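Local coordinates for cobalamin biosynthesis protein CobN (Mycobacterium tuberculosis, PDB 7C6O), which probably serves as the large, catalytic subunit of cobaltochelatase, the ligase that inserts cobalt into the corrin ring during cobalamin biosynthesis, at residues A[495-498]-A[503-506]; A[370-375]-A[537-542]. All coordinates share one frame; numbering follows the deposited sequence. Where two conformers were deposited one is given.

Contact 1. Residues A[495-498]-A[503-506]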
# COMPACT_ATOMS: atom_id res chain seq x y z
N ILE A 495 20.00 -25.14 -0.83
CA ILE A 495 18.94 -24.29 -1.37
C ILE A 495 18.26 -25.05 -2.50
O ILE A 495 18.88 -25.33 -3.53
CB ILE A 495 19.49 -22.95 -1.86
CG1 ILE A 495 20.16 -22.19 -0.71
CG2 ILE A 495 18.37 -22.11 -2.48
CD1 ILE A 495 21.10 -21.11 -1.16
N ALA A 496 16.98 -25.37 -2.31
CA ALA A 496 16.20 -26.01 -3.35
C ALA A 496 15.76 -24.98 -4.38
O ALA A 496 15.24 -23.92 -4.02
CB ALA A 496 14.98 -26.71 -2.75
N ALA A 497 15.98 -25.28 -5.66
CA ALA A 497 15.59 -24.38 -6.73
C ALA A 497 15.57 -25.15 -8.04
O ALA A 497 16.28 -26.15 -8.20
CB ALA A 497 16.54 -23.18 -6.84
N LEU A 498 14.75 -24.68 -8.97
CA LEU A 498 14.58 -25.30 -10.27
C LEU A 498 15.31 -24.45 -11.31
O LEU A 498 14.86 -23.34 -11.63
CB LEU A 498 13.10 -25.46 -10.61
CG LEU A 498 12.69 -26.00 -11.97
CD1 LEU A 498 13.48 -27.25 -12.34
CD2 LEU A 498 11.19 -26.29 -11.97
N LEU A 503 17.52 -19.36 -16.39
CA LEU A 503 16.43 -19.10 -15.47
C LEU A 503 16.58 -19.95 -14.22
O LEU A 503 17.09 -21.07 -14.27
CB LEU A 503 15.08 -19.40 -16.12
CG LEU A 503 14.31 -18.28 -16.80
CD1 LEU A 503 15.20 -17.41 -17.66
CD2 LEU A 503 13.25 -18.92 -17.65
N VAL A 504 16.12 -19.41 -13.10
CA VAL A 504 15.95 -20.18 -11.88
C VAL A 504 14.56 -19.90 -11.33
O VAL A 504 14.15 -18.73 -11.23
CB VAL A 504 17.04 -19.89 -10.83
CG1 VAL A 504 17.08 -18.42 -10.46
CG2 VAL A 504 16.82 -20.74 -9.58
N LEU A 505 13.81 -20.96 -11.04
CA LEU A 505 12.52 -20.86 -10.39
C LEU A 505 12.69 -21.32 -8.95
O LEU A 505 13.19 -22.42 -8.71
CB LEU A 505 11.46 -21.70 -11.12
CG LEU A 505 10.77 -21.04 -12.32
CD1 LEU A 505 11.74 -20.77 -13.46
CD2 LEU A 505 9.60 -21.90 -12.80
N MET A 506 12.31 -20.47 -8.01
CA MET A 506 12.57 -20.72 -6.60
C MET A 506 11.33 -20.39 -5.79
O MET A 506 10.68 -19.37 -6.01
CB MET A 506 13.76 -19.89 -6.10
CG MET A 506 14.12 -20.12 -4.64
SD MET A 506 15.49 -19.08 -4.07
CE MET A 506 16.86 -19.84 -4.94
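Leu498 and Leu505 face each other as an antiparallel hydrogen-bonded pair, and between them they settle four backbone polar groups. The amide of Leu498 donates a hydrogen bond to the carbonyl of Leu505, Leu498 N to Leu505 O 2.8 Å. The return bond, from Leu505 N to Leu498 O at 2.7 Å, is slightly straighter at hydrogen (175°). Leu498 O also receives a CA-H...O contact from Val504 CA at 3.4 Å, a supplement common in beta sheets. On one face of this hairpin, formed by strands 492-500 and 503-507, Leu498 CB comes within 4.1 Å of Leu505 CB, and both side chains reach Leu412. The other face is apolar too. Ala497 CB lies against Val504 CG2 at 3.7 Å, a methyl placed anti to the backbone N of its residue. Farther along, Met506 runs extended through chi1 and chi2 and then bends at chi3 (-71°), which delivers Met506 CE to Ile495 CG2 at 3.7 Å and close to Ala497 CB; Trp538 of helix 530-539 covers this cluster. Outer neighbours take up further backbone groups: Ile495 bonds to Ile448, while Val504 and Met506 bond to strand 369-373. The chemistry is thus divided by location, with two short reciprocal amide bonds fixing the register at one residue pair and methyl-to-methyl contacts, including those of Met506 CE, closing the remainder, so that Leu498 and Leu505 keep these amides and carbonyls paired amid largely buried hydrocarbon.

Contact 2. Residues A[370-375]-A[537-542]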
# COMPACT_ATOMS: atom_id res chain seq x y z
N ALA A 370 15.64 -14.60 -12.14
CA ALA A 370 15.09 -15.42 -11.07
C ALA A 370 13.59 -15.18 -10.97
O ALA A 370 13.15 -14.03 -10.84
CB ALA A 370 15.77 -15.10 -9.74
N LEU A 371 12.81 -16.25 -11.05
CA LEU A 371 11.36 -16.22 -10.92
C LEU A 371 11.01 -16.81 -9.56
O LEU A 371 11.19 -18.01 -9.33
CB LEU A 371 10.70 -16.99 -12.06
CG LEU A 371 9.19 -16.85 -12.28
CD1 LEU A 371 8.84 -15.42 -12.62
CD2 LEU A 371 8.72 -17.79 -13.38
N VAL A 372 10.53 -15.97 -8.64
CA VAL A 372 10.30 -16.36 -7.25
C VAL A 372 8.81 -16.43 -6.98
O VAL A 372 8.06 -15.50 -7.32
CB VAL A 372 11.00 -15.39 -6.28
CG1 VAL A 372 10.74 -15.80 -4.83
CG2 VAL A 372 12.49 -15.33 -6.57
N PHE A 373 8.37 -17.52 -6.36
CA PHE A 373 6.97 -17.75 -6.03
C PHE A 373 6.76 -17.61 -4.52
O PHE A 373 7.58 -18.08 -3.73
CB PHE A 373 6.52 -19.15 -6.47
CG PHE A 373 6.53 -19.36 -7.95
CD1 PHE A 373 7.72 -19.50 -8.65
CD2 PHE A 373 5.34 -19.45 -8.65
CE1 PHE A 373 7.72 -19.70 -10.02
CE2 PHE A 373 5.33 -19.65 -10.02
CZ PHE A 373 6.52 -19.78 -10.70
N SER A 374 5.65 -16.98 -4.14
CA SER A 374 5.27 -16.93 -2.74
C SER A 374 4.90 -18.32 -2.24
O SER A 374 4.55 -19.22 -3.01
CB SER A 374 4.09 -15.98 -2.53
OG SER A 374 4.36 -14.68 -3.03
N ALA A 375 4.96 -18.50 -0.92
CA ALA A 375 4.68 -19.78 -0.29
C ALA A 375 3.86 -19.57 0.97
O ALA A 375 3.68 -18.44 1.44
CB ALA A 375 5.96 -20.55 0.03
N ARG A 537 20.87 -14.29 -1.29
CA ARG A 537 22.22 -13.90 -1.66
C ARG A 537 22.78 -14.80 -2.76
O ARG A 537 23.65 -14.36 -3.53
CB ARG A 537 23.12 -13.90 -0.43
CG ARG A 537 22.84 -12.76 0.55
CD ARG A 537 23.14 -11.39 -0.07
NE ARG A 537 22.02 -10.86 -0.85
CZ ARG A 537 22.17 -10.18 -1.98
NH1 ARG A 537 23.38 -9.97 -2.48
NH2 ARG A 537 21.11 -9.73 -2.63
N TRP A 538 22.30 -16.04 -2.86
CA TRP A 538 22.75 -16.89 -3.95
C TRP A 538 22.16 -16.46 -5.29
O TRP A 538 22.78 -16.68 -6.34
CB TRP A 538 22.41 -18.36 -3.67
CG TRP A 538 22.68 -19.22 -4.86
CD1 TRP A 538 23.89 -19.72 -5.26
CD2 TRP A 538 21.73 -19.65 -5.85
NE1 TRP A 538 23.75 -20.45 -6.42
CE2 TRP A 538 22.43 -20.42 -6.80
CE3 TRP A 538 20.36 -19.46 -6.01
CZ2 TRP A 538 21.80 -21.00 -7.90
CZ3 TRP A 538 19.73 -20.05 -7.10
CH2 TRP A 538 20.45 -20.81 -8.03
N LEU A 539 20.97 -15.86 -5.28
CA LEU A 539 20.41 -15.32 -6.51
C LEU A 539 21.28 -14.21 -7.10
O LEU A 539 21.22 -13.96 -8.31
CB LEU A 539 19.00 -14.77 -6.26
CG LEU A 539 17.93 -15.76 -5.82
CD1 LEU A 539 16.60 -15.04 -5.59
CD2 LEU A 539 17.77 -16.86 -6.87
N ASP A 540 22.08 -13.55 -6.27
CA ASP A 540 22.87 -12.40 -6.68
C ASP A 540 24.28 -12.87 -7.07
O ASP A 540 24.54 -14.06 -7.25
CB ASP A 540 22.91 -11.38 -5.55
CG ASP A 540 23.10 -9.96 -6.05
OD1 ASP A 540 23.61 -9.77 -7.17
OD2 ASP A 540 22.76 -9.02 -5.29
N THR A 541 25.19 -11.92 -7.24
CA THR A 541 26.59 -12.24 -7.42
C THR A 541 27.29 -12.23 -6.07
O THR A 541 26.81 -11.65 -5.09
CB THR A 541 27.27 -11.24 -8.37
OG1 THR A 541 27.02 -9.90 -7.91
CG2 THR A 541 26.73 -11.40 -9.78
N GLY A 542 28.43 -12.91 -6.02
CA GLY A 542 29.23 -12.91 -4.81
C GLY A 542 29.70 -14.29 -4.42
O GLY A 542 30.90 -14.52 -4.23
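Leu539 of helix 530-539 sets its two methyls on strand 369-373, one for each of two residues there. Leu539 CD2 rests on Ala370 CB at 3.9 Å, and Leu539 CD1 approaches Val372 CG2 more loosely, at 4.2 Å. The CG of Leu539 stands opposite its own carbonyl carbon (chi1 -63°), beside the backbone N; chi2 then sets CD1 anti to CA and leaves CD2 on the other branch, against Ala370. Ala370 and Val372, two positions apart, both direct their CB toward the helix; consistent with the small methyl of Ala370, the backbones come to 7.0 Å between Ala370 CA and Leu539 CA. This is alpha/beta layering: strand 369-373 lies between parallel neighbours 503-507 and 551-555, helix 530-539 packs on the Ala370 and Val372 face, and Leu371 and Phe373 turn to helix 391-405 on the other. Met506 of the adjoining strand also touches Leu539, widening its apolar seat. Around Leu539 a salt bridge joins Arg537 and Asp540. The guanidinium of Arg537 grips Asp540 OD2 end-on with two nitrogens, NH1 at 3.0 Å and NH2 at 3.2 Å, the oxygen lying near the guanidinium plane. Asp540 OD1 accepts the amide of Thr541, Thr541 N to Asp540 OD1 2.7 Å, and forms a salt bridge with Arg355; the two arginines would probably stabilise the carboxylate as an anion.

Both contacts are buried and reach one mixed sheet, in which strands 503-507 and 369-373 run side by side; contact 1 joins two of its strands, contact 2 a strand and a helix packed on it. Contact 1 lies between sequence neighbours and depends on backbone bonds; contact 2 bridges some 160 residues of chain, and only apolar side chains span it. Their centres are about 8 Å apart. Val504 O to Leu371 N, 2.8 Å, and Met506 O to Phe373 N, 3.0 Å, are probable hydrogen bonds that stitch the two together, while Met506 CE packs on Trp538 CZ3 at 3.6 Å. Ionic chemistry appears only beside contact 2, in the Arg537 and Asp540 pair and its partner Arg355.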